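PDB 6D25: alpha-L-arabinosidase, which probably removes L-arabinofuranosyl side groups from arabinoxylans as a trimeric GH51 arabinofuranosidase, including those on internal di-substituted units. Local coordinates for residues A[93-98]-A[149-154]; A[159-164]-A[220-225]; A[168-173]-A[190-195]; A[195-200]-A[232-237]. All coordinates share one frame; numbering follows the deposited sequence.

Interaction 1 of 4, residues A[93-98]-A[149-154]; sequences NIRWPG and QAYIAG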
loop_
_atom_site.group_PDB
_atom_site.type_symbol
_atom_site.label_atom_id
_atom_site.label_comp_id
_atom_site.label_asym_id
_atom_site.label_seq_id
_atom_site.Cartn_x
_atom_site.Cartn_y
_atom_site.Cartn_z
ATOM N N ASN A 93 -20.788 -20.798 12.206
ATOM C CA ASN A 93 -19.495 -20.377 11.602
ATOM C C ASN A 93 -18.549 -19.993 12.733
ATOM O O ASN A 93 -19.008 -19.658 13.848
ATOM C CB ASN A 93 -19.659 -19.253 10.583
ATOM C CG ASN A 93 -19.794 -17.880 11.196
ATOM O OD1 ASN A 93 -18.798 -17.296 11.672
ATOM N ND2 ASN A 93 -20.991 -17.315 11.126
ATOM N N ILE A 94 -17.257 -20.080 12.438
ATOM C CA ILE A 94 -16.215 -19.563 13.312
ATOM C C ILE A 94 -15.331 -18.618 12.499
ATOM O O ILE A 94 -14.804 -19.022 11.438
ATOM C CB ILE A 94 -15.348 -20.684 13.911
ATOM C CG1 ILE A 94 -16.180 -21.710 14.681
ATOM C CG2 ILE A 94 -14.250 -20.064 14.789
ATOM C CD1 ILE A 94 -15.381 -22.933 15.130
ATOM N N ARG A 95 -15.138 -17.418 13.028
ATOM C CA ARG A 95 -14.189 -16.447 12.461
ATOM C C ARG A 95 -12.798 -16.691 13.048
ATOM O O ARG A 95 -12.655 -16.830 14.268
ATOM C CB ARG A 95 -14.620 -15.004 12.738
ATOM C CG ARG A 95 -13.642 -14.029 12.096
ATOM C CD ARG A 95 -13.934 -12.543 11.905
ATOM N NE ARG A 95 -14.124 -11.851 13.108
ATOM C CZ ARG A 95 -13.674 -10.630 13.429
ATOM N NH1 ARG A 95 -12.817 -9.906 12.688
ATOM N NH2 ARG A 95 -14.095 -10.165 14.585
ATOM N N TRP A 96 -11.798 -16.766 12.185
ATOM C CA TRP A 96 -10.430 -17.077 12.542
ATOM C C TRP A 96 -9.496 -16.473 11.494
ATOM O O TRP A 96 -9.885 -16.442 10.326
ATOM C CB TRP A 96 -10.281 -18.607 12.640
ATOM C CG TRP A 96 -8.888 -19.130 12.753
ATOM C CD1 TRP A 96 -8.226 -19.422 13.912
ATOM C CD2 TRP A 96 -7.991 -19.486 11.690
ATOM N NE1 TRP A 96 -6.981 -19.919 13.632
ATOM C CE2 TRP A 96 -6.806 -19.961 12.291
ATOM C CE3 TRP A 96 -8.054 -19.433 10.298
ATOM C CZ2 TRP A 96 -5.701 -20.360 11.550
ATOM C CZ3 TRP A 96 -6.970 -19.860 9.553
ATOM C CH2 TRP A 96 -5.796 -20.285 10.173
ATOM N N PRO A 97 -8.283 -16.014 11.832
ATOM C CA PRO A 97 -7.637 -16.085 13.149
ATOM C C PRO A 97 -7.642 -14.778 13.958
ATOM O O PRO A 97 -6.906 -14.638 14.947
ATOM C CB PRO A 97 -6.198 -16.443 12.770
ATOM C CG PRO A 97 -5.975 -15.654 11.499
ATOM C CD PRO A 97 -7.302 -15.760 10.793
ATOM N N GLY A 98 -8.493 -13.827 13.606
ATOM C CA GLY A 98 -8.645 -12.613 14.373
ATOM C C GLY A 98 -9.737 -11.744 13.787
ATOM O O GLY A 98 -10.428 -12.210 12.897
ATOM N N GLN A 149 -19.166 -23.585 9.261
ATOM C CA GLN A 149 -18.594 -22.819 8.152
ATOM C C GLN A 149 -17.364 -22.040 8.627
ATOM O O GLN A 149 -17.331 -21.535 9.751
ATOM C CB GLN A 149 -19.644 -21.885 7.553
ATOM C CG GLN A 149 -20.742 -22.622 6.783
ATOM C CD GLN A 149 -21.718 -21.633 6.174
ATOM O OE1 GLN A 149 -22.145 -20.670 6.815
ATOM N NE2 GLN A 149 -22.006 -21.792 4.897
ATOM N N ALA A 150 -16.382 -21.887 7.741
ATOM C CA ALA A 150 -15.191 -21.088 7.999
ATOM C C ALA A 150 -15.470 -19.634 7.596
ATOM O O ALA A 150 -15.928 -19.368 6.472
ATOM C CB ALA A 150 -14.039 -21.630 7.182
ATOM N N TYR A 151 -15.175 -18.702 8.495
ATOM C CA TYR A 151 -15.136 -17.304 8.226
ATOM C C TYR A 151 -13.671 -16.865 8.395
ATOM O O TYR A 151 -13.186 -16.714 9.517
ATOM C CB TYR A 151 -16.135 -16.611 9.150
ATOM C CG TYR A 151 -16.180 -15.098 9.122
ATOM C CD1 TYR A 151 -15.418 -14.338 8.260
ATOM C CD2 TYR A 151 -17.062 -14.440 9.969
ATOM C CE1 TYR A 151 -15.513 -12.955 8.271
ATOM C CE2 TYR A 151 -17.166 -13.052 9.981
ATOM C CZ TYR A 151 -16.388 -12.303 9.132
ATOM O OH TYR A 151 -16.465 -10.944 9.164
ATOM N N ILE A 152 -12.953 -16.716 7.291
ATOM C CA ILE A 152 -11.517 -16.469 7.320
ATOM C C ILE A 152 -11.283 -14.969 7.373
ATOM O O ILE A 152 -11.842 -14.261 6.559
ATOM C CB ILE A 152 -10.837 -17.079 6.077
ATOM C CG1 ILE A 152 -10.959 -18.598 6.062
ATOM C CG2 ILE A 152 -9.370 -16.621 5.968
ATOM C CD1 ILE A 152 -10.209 -19.272 7.181
ATOM N N ALA A 153 -10.417 -14.520 8.273
ATOM C CA ALA A 153 -10.032 -13.102 8.412
ATOM C C ALA A 153 -8.682 -12.894 7.729
ATOM O O ALA A 153 -7.666 -13.419 8.186
ATOM C CB ALA A 153 -9.985 -12.693 9.856
ATOM N N GLY A 154 -8.700 -12.153 6.618
ATOM C CA GLY A 154 -7.484 -11.919 5.821
ATOM C C GLY A 154 -6.708 -10.676 6.245
ATOM O O GLY A 154 -7.245 -9.711 6.852
#
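Strands 93-96 and 149-154 run parallel, 21° apart, with Asn93 beside Gln149 at one end and Trp96 beside Ile152 at the other. Ile94 N and Trp96 N give hydrogen bonds to Gln149 O and Tyr151 O. Tyr151 N gives back to Ile94 O, and Ala153 N to Trp96 O at 2.9 Å. Asn93, Arg95 and Tyr151 share the face inside the barrel. The side chain of Arg95 leaves with CG opposite the backbone N (chi1 -178°) and runs alongside Tyr151. Its CD sits over one ring face, 3.8 Å from the centroid, a CH-pi contact. Beyond CD the chain bends, and NH2 forms a salt bridge with Glu324. Asn93 OD1 lies at the edge of the same ring, 3.8 Å from Tyr151 CD2, and accepts a hydrogen bond from Asn370. On the other face of the sheet, Ile152 CD1 meets the edge of the indole 3.8 Å from Trp96 CE3. A cis peptide follows Trp96, and Pro97 CB packs over the indole face. Thus the tyrosine ring takes the aliphatic part of Arg95, while the buried polar ends of Arg95 and Asn93 find partners on other barrel strands, 319-325 and 366-371.

Interaction 2 of 4, residues A[159-164]-A[220-225]; sequences AAPEEI and RRYQTF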
loop_
_atom_site.group_PDB
_atom_site.type_symbol
_atom_site.label_atom_id
_atom_site.label_comp_id
_atom_site.label_asym_id
_atom_site.label_seq_id
_atom_site.Cartn_x
_atom_site.Cartn_y
_atom_site.Cartn_z
ATOM N N ALA A 159 0.294 -6.820 4.998
ATOM C CA ALA A 159 0.650 -7.638 3.819
ATOM C C ALA A 159 0.266 -6.901 2.540
ATOM O O ALA A 159 -0.674 -6.079 2.530
ATOM C CB ALA A 159 -0.110 -8.945 3.902
ATOM N N ALA A 160 0.907 -7.273 1.439
ATOM C CA ALA A 160 0.460 -6.894 0.087
ATOM C C ALA A 160 -0.753 -7.754 -0.311
ATOM O O ALA A 160 -0.997 -8.825 0.290
ATOM C CB ALA A 160 1.615 -7.056 -0.869
ATOM N N PRO A 161 -1.552 -7.315 -1.296
ATOM C CA PRO A 161 -2.773 -8.043 -1.608
ATOM C C PRO A 161 -2.535 -9.483 -2.099
ATOM O O PRO A 161 -3.422 -10.343 -2.019
ATOM C CB PRO A 161 -3.464 -7.215 -2.711
ATOM C CG PRO A 161 -2.903 -5.821 -2.511
ATOM C CD PRO A 161 -1.472 -6.052 -2.052
ATOM N N GLU A 162 -1.350 -9.741 -2.609
ATOM C CA GLU A 162 -1.063 -11.046 -3.169
ATOM C C GLU A 162 -1.190 -12.119 -2.072
ATOM O O GLU A 162 -1.485 -13.268 -2.402
ATOM C CB GLU A 162 0.302 -11.059 -3.869
ATOM C CG GLU A 162 1.475 -11.436 -2.979
ATOM C CD GLU A 162 2.820 -11.021 -3.530
ATOM O OE1 GLU A 162 3.392 -11.813 -4.380
ATOM O OE2 GLU A 162 3.280 -9.898 -3.145
ATOM N N GLU A 163 -0.977 -11.780 -0.790
ATOM C CA GLU A 163 -1.050 -12.813 0.228
ATOM C C GLU A 163 -2.478 -13.375 0.358
ATOM O O GLU A 163 -2.650 -14.601 0.345
ATOM C CB GLU A 163 -0.624 -12.323 1.616
ATOM C CG GLU A 163 0.855 -12.310 1.770
ATOM C CD GLU A 163 1.398 -12.150 3.175
ATOM O OE1 GLU A 163 2.302 -11.303 3.295
ATOM O OE2 GLU A 163 0.966 -12.903 4.102
ATOM N N ILE A 164 -3.493 -12.545 0.527
ATOM C CA ILE A 164 -4.833 -13.086 0.641
ATOM C C ILE A 164 -5.273 -13.728 -0.688
ATOM O O ILE A 164 -6.023 -14.687 -0.660
ATOM C CB ILE A 164 -5.863 -12.063 1.160
ATOM C CG1 ILE A 164 -5.972 -10.830 0.262
ATOM C CG2 ILE A 164 -5.561 -11.721 2.589
ATOM C CD1 ILE A 164 -7.032 -9.853 0.712
ATOM N N ARG A 220 -11.294 -1.624 -1.415
ATOM C CA ARG A 220 -11.617 -1.788 -2.842
ATOM C C ARG A 220 -10.490 -2.528 -3.587
ATOM O O ARG A 220 -10.755 -3.407 -4.431
ATOM C CB ARG A 220 -11.904 -0.425 -3.478
ATOM C CG ARG A 220 -13.282 0.113 -3.101
ATOM C CD ARG A 220 -13.492 1.532 -3.499
ATOM N NE ARG A 220 -13.365 1.748 -4.934
ATOM C CZ ARG A 220 -13.867 2.761 -5.588
ATOM N NH1 ARG A 220 -14.542 3.721 -4.923
ATOM N NH2 ARG A 220 -13.580 2.858 -6.893
ATOM N N ARG A 221 -9.238 -2.155 -3.308
ATOM C CA ARG A 221 -8.088 -2.758 -3.950
ATOM C C ARG A 221 -7.927 -4.206 -3.493
ATOM O O ARG A 221 -7.817 -5.122 -4.342
ATOM C CB ARG A 221 -6.817 -1.981 -3.634
ATOM C CG ARG A 221 -5.525 -2.566 -4.174
ATOM C CD ARG A 221 -4.394 -1.649 -3.804
ATOM N NE ARG A 221 -3.116 -2.038 -4.373
ATOM C CZ ARG A 221 -1.979 -1.387 -4.171
ATOM N NH1 ARG A 221 -1.916 -0.363 -3.303
ATOM N NH2 ARG A 221 -0.897 -1.789 -4.829
ATOM N N TYR A 222 -7.868 -4.463 -2.192
ATOM C CA TYR A 222 -7.530 -5.796 -1.727
ATOM C C TYR A 222 -8.651 -6.806 -2.062
ATOM O O TYR A 222 -8.358 -7.986 -2.385
ATOM C CB TYR A 222 -7.254 -5.815 -0.225
ATOM C CG TYR A 222 -5.863 -5.401 0.174
ATOM C CD1 TYR A 222 -5.405 -4.115 -0.053
ATOM C CD2 TYR A 222 -4.961 -6.320 0.708
ATOM C CE1 TYR A 222 -4.117 -3.740 0.278
ATOM C CE2 TYR A 222 -3.678 -5.961 1.048
ATOM C CZ TYR A 222 -3.246 -4.663 0.831
ATOM O OH TYR A 222 -1.958 -4.274 1.160
ATOM N N GLN A 223 -9.904 -6.375 -2.026
ATOM C CA GLN A 223 -11.007 -7.302 -2.303
ATOM C C GLN A 223 -10.941 -7.763 -3.768
ATOM O O GLN A 223 -11.367 -8.875 -4.064
ATOM C CB GLN A 223 -12.392 -6.731 -1.960
ATOM C CG GLN A 223 -12.864 -5.608 -2.864
ATOM C CD GLN A 223 -13.418 -6.058 -4.203
ATOM O OE1 GLN A 223 -14.035 -7.119 -4.273
ATOM N NE2 GLN A 223 -13.205 -5.256 -5.246
ATOM N N THR A 224 -10.390 -6.922 -4.647
ATOM C CA THR A 224 -10.311 -7.225 -6.075
ATOM C C THR A 224 -9.629 -8.599 -6.272
ATOM O O THR A 224 -10.016 -9.359 -7.187
ATOM C CB THR A 224 -9.538 -6.137 -6.817
ATOM O OG1 THR A 224 -10.153 -4.861 -6.670
ATOM C CG2 THR A 224 -9.405 -6.442 -8.301
ATOM N N PHE A 225 -8.618 -8.895 -5.469
ATOM C CA PHE A 225 -7.753 -9.999 -5.737
ATOM C C PHE A 225 -8.172 -11.250 -4.954
ATOM O O PHE A 225 -7.544 -12.300 -5.134
ATOM C CB PHE A 225 -6.297 -9.604 -5.489
ATOM C CG PHE A 225 -5.907 -8.430 -6.336
ATOM C CD1 PHE A 225 -5.783 -8.576 -7.710
ATOM C CD2 PHE A 225 -5.797 -7.169 -5.794
ATOM C CE1 PHE A 225 -5.503 -7.484 -8.517
ATOM C CE2 PHE A 225 -5.509 -6.078 -6.597
ATOM C CZ PHE A 225 -5.372 -6.228 -7.958
#
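Pro161 lies on Tyr222 where two outer helices of the beta/alpha barrel meet, 161-172 at its start and 212-224 near its end. These helices follow the third and fourth barrel strands, and this corner also lies at the trimer interface. Pro161 CG stands over the centre of the Tyr222 ring, 3.5 Å from its centroid and 10° off the normal. This is a CH-pi contact, and the two side chains cross at about a right angle. The ring is also held at its edge. Tyr222 OH gives a hydrogen bond of 2.6 Å to Ala159 O, in the plane of that carbonyl. With CG1 of Ile164 set between the backbone N and the carbonyl carbon (chi1 59°), its CD1 reaches another part of the ring edge, 4.1 Å from Tyr222 CD2. Pro161 CB also turns to Phe225, 3.9 Å from Phe225 CD2. Across the interface, Arg221 of the third subunit donates from NH2 to Tyr222 OH. The Arg221 of this chain makes the matching bond to Tyr222 of the second subunit, and its NE binds Gly157 O there. Tyr222 OH therefore donates within its own chain and accepts from a neighbour. The same hydroxyl ties the chain just before helix 161-172 to the trimer, while proline on one ring face and a bond at the edge fix how the ring is turned.

Interaction 3 of 4, residues A[168-173]-A[190-195]; sequences AEYMTA and APWQVP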
loop_
_atom_site.group_PDB
_atom_site.type_symbol
_atom_site.label_atom_id
_atom_site.label_comp_id
_atom_site.label_asym_id
_atom_site.label_seq_id
_atom_site.Cartn_x
_atom_site.Cartn_y
_atom_site.Cartn_z
ATOM N N ALA A 168 -6.575 -17.683 -0.616
ATOM C CA ALA A 168 -7.848 -18.123 -1.129
ATOM C C ALA A 168 -7.655 -19.238 -2.174
ATOM O O ALA A 168 -8.411 -20.223 -2.155
ATOM C CB ALA A 168 -8.590 -16.967 -1.756
ATOM N N GLU A 169 -6.671 -19.097 -3.055
ATOM C CA GLU A 169 -6.412 -20.126 -4.057
ATOM C C GLU A 169 -5.969 -21.431 -3.371
ATOM O O GLU A 169 -6.466 -22.529 -3.702
ATOM C CB GLU A 169 -5.354 -19.684 -5.081
ATOM C CG GLU A 169 -4.987 -20.750 -6.124
ATOM C CD GLU A 169 -3.906 -20.350 -7.115
ATOM O OE1 GLU A 169 -3.843 -19.122 -7.412
ATOM O OE2 GLU A 169 -3.061 -21.260 -7.586
ATOM N N TYR A 170 -5.031 -21.315 -2.428
ATOM C CA TYR A 170 -4.535 -22.472 -1.706
ATOM C C TYR A 170 -5.702 -23.278 -1.130
ATOM O O TYR A 170 -5.745 -24.502 -1.233
ATOM C CB TYR A 170 -3.623 -22.015 -0.579
ATOM C CG TYR A 170 -3.000 -23.120 0.238
ATOM C CD1 TYR A 170 -3.638 -23.610 1.358
ATOM C CD2 TYR A 170 -1.779 -23.664 -0.111
ATOM C CE1 TYR A 170 -3.065 -24.605 2.136
ATOM C CE2 TYR A 170 -1.191 -24.655 0.650
ATOM C CZ TYR A 170 -1.822 -25.123 1.791
ATOM O OH TYR A 170 -1.230 -26.103 2.549
ATOM N N MET A 171 -6.634 -22.579 -0.510
ATOM C CA MET A 171 -7.713 -23.247 0.225
ATOM C C MET A 171 -8.814 -23.782 -0.715
ATOM O O MET A 171 -9.435 -24.784 -0.352
ATOM C CB MET A 171 -8.356 -22.307 1.246
ATOM C CG MET A 171 -7.465 -22.109 2.487
ATOM S SD MET A 171 -8.301 -21.161 3.795
ATOM C CE MET A 171 -8.291 -19.515 3.101
ATOM N N THR A 172 -9.082 -23.108 -1.843
ATOM C CA THR A 172 -10.339 -23.375 -2.615
ATOM C C THR A 172 -10.097 -23.886 -4.044
ATOM O O THR A 172 -11.033 -24.334 -4.651
ATOM C CB THR A 172 -11.218 -22.112 -2.713
ATOM O OG1 THR A 172 -10.577 -21.087 -3.484
ATOM C CG2 THR A 172 -11.580 -21.572 -1.349
ATOM N N ALA A 173 -8.889 -23.830 -4.584
ATOM C CA ALA A 173 -8.668 -24.172 -5.991
ATOM C C ALA A 173 -8.854 -25.677 -6.217
ATOM O O ALA A 173 -8.228 -26.480 -5.533
ATOM C CB ALA A 173 -7.316 -23.715 -6.464
ATOM N N ALA A 190 -9.033 -32.403 -1.613
ATOM C CA ALA A 190 -10.139 -31.584 -2.140
ATOM C C ALA A 190 -10.028 -30.166 -1.573
ATOM O O ALA A 190 -9.529 -29.966 -0.486
ATOM C CB ALA A 190 -11.477 -32.211 -1.767
ATOM N N PRO A 191 -10.533 -29.193 -2.309
ATOM C CA PRO A 191 -10.684 -27.864 -1.731
ATOM C C PRO A 191 -11.542 -27.891 -0.449
ATOM O O PRO A 191 -12.376 -28.777 -0.284
ATOM C CB PRO A 191 -11.474 -27.053 -2.772
ATOM C CG PRO A 191 -11.328 -27.799 -4.045
ATOM C CD PRO A 191 -11.090 -29.255 -3.664
ATOM N N TRP A 192 -11.330 -26.929 0.421
ATOM C CA TRP A 192 -12.275 -26.625 1.472
ATOM C C TRP A 192 -13.268 -25.572 0.957
ATOM O O TRP A 192 -13.020 -24.868 -0.016
ATOM C CB TRP A 192 -11.582 -26.040 2.700
ATOM C CG TRP A 192 -10.647 -26.926 3.464
ATOM C CD1 TRP A 192 -10.974 -27.901 4.359
ATOM C CD2 TRP A 192 -9.216 -26.818 3.484
ATOM N NE1 TRP A 192 -9.841 -28.422 4.906
ATOM C CE2 TRP A 192 -8.742 -27.762 4.411
ATOM C CE3 TRP A 192 -8.297 -25.991 2.845
ATOM C CZ2 TRP A 192 -7.385 -27.922 4.692
ATOM C CZ3 TRP A 192 -6.954 -26.160 3.104
ATOM C CH2 TRP A 192 -6.504 -27.107 4.028
ATOM N N GLN A 193 -14.372 -25.438 1.662
ATOM C CA GLN A 193 -15.307 -24.353 1.457
ATOM C C GLN A 193 -14.892 -23.169 2.329
ATOM O O GLN A 193 -14.657 -23.328 3.536
ATOM C CB GLN A 193 -16.732 -24.799 1.828
ATOM C CG GLN A 193 -17.216 -26.021 1.056
ATOM C CD GLN A 193 -17.347 -25.765 -0.429
ATOM O OE1 GLN A 193 -18.054 -24.845 -0.838
ATOM N NE2 GLN A 193 -16.662 -26.562 -1.225
ATOM N N VAL A 194 -14.810 -22.001 1.695
ATOM C CA VAL A 194 -14.529 -20.738 2.360
ATOM C C VAL A 194 -15.663 -19.754 2.045
ATOM O O VAL A 194 -15.547 -18.903 1.152
ATOM C CB VAL A 194 -13.150 -20.171 1.970
ATOM C CG1 VAL A 194 -12.871 -18.880 2.728
ATOM C CG2 VAL A 194 -12.031 -21.182 2.233
ATOM N N PRO A 195 -16.749 -19.851 2.802
ATOM C CA PRO A 195 -17.924 -19.092 2.411
ATOM C C PRO A 195 -17.866 -17.601 2.771
ATOM O O PRO A 195 -18.547 -16.811 2.099
ATOM C CB PRO A 195 -19.101 -19.757 3.121
ATOM C CG PRO A 195 -18.441 -20.427 4.311
ATOM C CD PRO A 195 -17.106 -20.917 3.746
#
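The last turn of helix 161-172 meets an irregular, mostly extended segment, 190-195, with Thr172 and Pro191 closest at their CA atoms. One backbone hydrogen bond joins them: Trp192 N gives to Met171 O at 3.0 Å, nearly straight on to the carbonyl. Ala173 is where the chain leaves the helix. Next to that bond, Pro191 CB presses on Thr172 O at 3.3 Å. Met171 crosses Trp192 at about a right angle, its CG 4.0 Å from Trp192 CE3, and Met171 CA lies at the indole edge. Thr172 splits its two branches. OG1 sits between the backbone N and the carbonyl carbon (chi1 66°) and bonds Ala168 O at 2.7 Å, on the opposite face of that carbonyl from Thr172 N. CG2 points out to Val194, 3.6 Å from Val194 CG2. Met171 CB touches the same methyl of Val194 at 4.0 Å. Outside the pair, Trp192 NE1 bonds Asp141 of helix 136-146, and Arg183 NH1 binds the carbonyls of Tyr170 and Ala173. This is an alpha-to-beta connection of a beta/alpha barrel. After helix 161-172 the chain makes the extra helix 178-185, then passes the end of helix 161-172 again and enters strand 196-199.

Interaction 4 of 4, residues A[195-200]-A[232-237]; sequences PYFGVG and QKILKI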
loop_
_atom_site.group_PDB
_atom_site.type_symbol
_atom_site.label_atom_id
_atom_site.label_comp_id
_atom_site.label_asym_id
_atom_site.label_seq_id
_atom_site.Cartn_x
_atom_site.Cartn_y
_atom_site.Cartn_z
ATOM N N PRO A 195 -16.749 -19.851 2.802
ATOM C CA PRO A 195 -17.924 -19.092 2.411
ATOM C C PRO A 195 -17.866 -17.601 2.771
ATOM O O PRO A 195 -18.547 -16.811 2.099
ATOM C CB PRO A 195 -19.101 -19.757 3.121
ATOM C CG PRO A 195 -18.441 -20.427 4.311
ATOM C CD PRO A 195 -17.106 -20.917 3.746
ATOM N N TYR A 196 -17.073 -17.220 3.774
ATOM C CA TYR A 196 -16.946 -15.845 4.215
ATOM C C TYR A 196 -15.468 -15.499 4.348
ATOM O O TYR A 196 -14.695 -16.271 4.901
ATOM C CB TYR A 196 -17.653 -15.608 5.553
ATOM C CG TYR A 196 -19.010 -16.262 5.668
ATOM C CD1 TYR A 196 -20.120 -15.752 5.015
ATOM C CD2 TYR A 196 -19.178 -17.397 6.415
ATOM C CE1 TYR A 196 -21.365 -16.366 5.093
ATOM C CE2 TYR A 196 -20.414 -18.008 6.536
ATOM C CZ TYR A 196 -21.520 -17.506 5.864
ATOM O OH TYR A 196 -22.715 -18.175 5.945
ATOM N N PHE A 197 -15.111 -14.327 3.870
ATOM C CA PHE A 197 -13.722 -13.875 3.887
ATOM C C PHE A 197 -13.706 -12.390 4.278
ATOM O O PHE A 197 -14.281 -11.546 3.560
ATOM C CB PHE A 197 -13.067 -14.065 2.514
ATOM C CG PHE A 197 -11.567 -14.010 2.549
ATOM C CD1 PHE A 197 -10.910 -12.811 2.659
ATOM C CD2 PHE A 197 -10.823 -15.176 2.519
ATOM C CE1 PHE A 197 -9.520 -12.755 2.702
ATOM C CE2 PHE A 197 -9.437 -15.148 2.595
ATOM C CZ PHE A 197 -8.795 -13.941 2.713
ATOM N N GLY A 198 -13.121 -12.108 5.433
ATOM C CA GLY A 198 -12.976 -10.728 5.949
ATOM C C GLY A 198 -11.783 -10.025 5.325
ATOM O O GLY A 198 -10.646 -10.520 5.368
ATOM N N VAL A 199 -12.027 -8.884 4.735
ATOM C CA VAL A 199 -10.981 -8.126 4.045
ATOM C C VAL A 199 -10.510 -6.997 4.951
ATOM O O VAL A 199 -10.797 -5.813 4.709
ATOM C CB VAL A 199 -11.442 -7.653 2.663
ATOM C CG1 VAL A 199 -10.302 -7.049 1.882
ATOM C CG2 VAL A 199 -12.043 -8.791 1.863
ATOM N N GLY A 200 -9.764 -7.401 5.979
ATOM C CA GLY A 200 -9.232 -6.481 7.005
ATOM C C GLY A 200 -10.084 -6.467 8.242
ATOM O O GLY A 200 -11.286 -6.684 8.169
ATOM N N GLN A 232 -17.269 -22.451 -6.134
ATOM C CA GLN A 232 -17.874 -21.968 -4.890
ATOM C C GLN A 232 -17.793 -20.434 -4.850
ATOM O O GLN A 232 -16.914 -19.830 -5.470
ATOM C CB GLN A 232 -17.185 -22.534 -3.640
ATOM C CG GLN A 232 -15.727 -22.134 -3.476
ATOM C CD GLN A 232 -15.138 -22.637 -2.181
ATOM O OE1 GLN A 232 -15.427 -22.056 -1.105
ATOM N NE2 GLN A 232 -14.341 -23.720 -2.278
ATOM N N LYS A 233 -18.682 -19.858 -4.089
ATOM C CA LYS A 233 -18.735 -18.392 -3.915
ATOM C C LYS A 233 -18.133 -18.003 -2.557
ATOM O O LYS A 233 -18.574 -18.485 -1.504
ATOM C CB LYS A 233 -20.196 -17.965 -4.040
ATOM C CG LYS A 233 -20.460 -16.517 -3.691
ATOM C CD LYS A 233 -19.944 -15.525 -4.691
ATOM C CE LYS A 233 -20.790 -14.253 -4.670
ATOM N NZ LYS A 233 -20.042 -13.131 -5.256
ATOM N N ILE A 234 -17.129 -17.140 -2.599
ATOM C CA ILE A 234 -16.500 -16.545 -1.399
ATOM C C ILE A 234 -17.118 -15.153 -1.174
ATOM O O ILE A 234 -16.869 -14.237 -1.948
ATOM C CB ILE A 234 -14.981 -16.456 -1.561
ATOM C CG1 ILE A 234 -14.380 -17.824 -1.914
ATOM C CG2 ILE A 234 -14.339 -15.889 -0.296
ATOM C CD1 ILE A 234 -12.889 -17.803 -2.210
ATOM N N LEU A 235 -17.894 -14.999 -0.108
ATOM C CA LEU A 235 -18.495 -13.705 0.210
ATOM C C LEU A 235 -17.465 -12.830 0.906
ATOM O O LEU A 235 -16.708 -13.318 1.748
ATOM C CB LEU A 235 -19.734 -13.939 1.098
ATOM C CG LEU A 235 -20.869 -14.734 0.449
ATOM C CD1 LEU A 235 -21.914 -15.051 1.488
ATOM C CD2 LEU A 235 -21.493 -14.004 -0.725
ATOM N N LYS A 236 -17.480 -11.545 0.607
ATOM C CA LYS A 236 -16.464 -10.632 1.137
ATOM C C LYS A 236 -17.080 -9.676 2.154
ATOM O O LYS A 236 -18.063 -8.998 1.845
ATOM C CB LYS A 236 -15.847 -9.834 -0.010
ATOM C CG LYS A 236 -15.071 -10.695 -1.014
ATOM C CD LYS A 236 -14.955 -10.017 -2.349
ATOM C CE LYS A 236 -14.071 -10.777 -3.298
ATOM N NZ LYS A 236 -13.947 -10.050 -4.584
ATOM N N ILE A 237 -16.493 -9.635 3.321
ATOM C CA ILE A 237 -16.928 -8.765 4.396
ATOM C C ILE A 237 -15.957 -7.584 4.511
ATOM O O ILE A 237 -14.766 -7.777 4.768
ATOM C CB ILE A 237 -16.991 -9.514 5.735
ATOM C CG1 ILE A 237 -17.700 -10.871 5.634
ATOM C CG2 ILE A 237 -17.597 -8.582 6.821
ATOM C CD1 ILE A 237 -19.019 -10.808 5.055
HETATM O O HOH W 1 -20.551 -18.126 0.485
HETATM O O HOH W 2 -13.909 -7.585 7.613
#
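Leu235 N donates to Pro195 O at 2.9 Å, the first of four backbone hydrogen bonds that join the two segments, whose strands 196-199 and 235-237 run parallel. Phe197 N gives to Leu235 O at 2.8 Å, Ile237 N to Phe197 O at 2.9 Å, and Val199 N to Ile237 O at 3.0 Å. The last is nearly straight, 179° at the hydrogen. Two of these carbonyls also take a water. One water donates to Pro195 O and Lys233 O where the strands begin, a second to Ile237 O and Gly200 O at the other end. Tyr196 and Leu235 point the same way, with Tyr196 CE1 3.9 Å from Leu235 CD1, and Tyr196 OH bonds Gln149. On the reverse face, Phe197 CB meets Ile234 CG2 at 3.6 Å. Lys236 also points to that face; its N bonds Asp261 and its NZ Gln223 O. Gln232 uses both ends of its amide, on Trp192 O and Val194 N. The two strands belong to one beta-alpha-beta unit with helix 212-224, whose Phe219 and Tyr222 pack on Val199. Strand 149-154 borders 196-199 on its other side, strand 262-269 flanks 235-238 away from 196-199, and Phe197 rests on Ile164 of helix 161-172.

Interactions 1 and 4 are both pairs of neighbouring parallel barrel strands, and they meet because 149-154 and 196-199 are themselves adjacent. Both rest on regular backbone bonds. Interaction 1 is the more deeply buried, with charged and amide groups satisfied by protein, while interaction 4 admits bridging waters. Interactions 2 and 3 lie farther out and use opposite ends of helix 161-172. Interaction 2 depends on a proline-tyrosine CH-pi contact and reaches into other subunits. Interaction 3 has one backbone bond and apolar packing, and it shares Pro195 with interaction 4. Interactions 2 and 4 meet through helix 212-224, which joins the two strands of interaction 4.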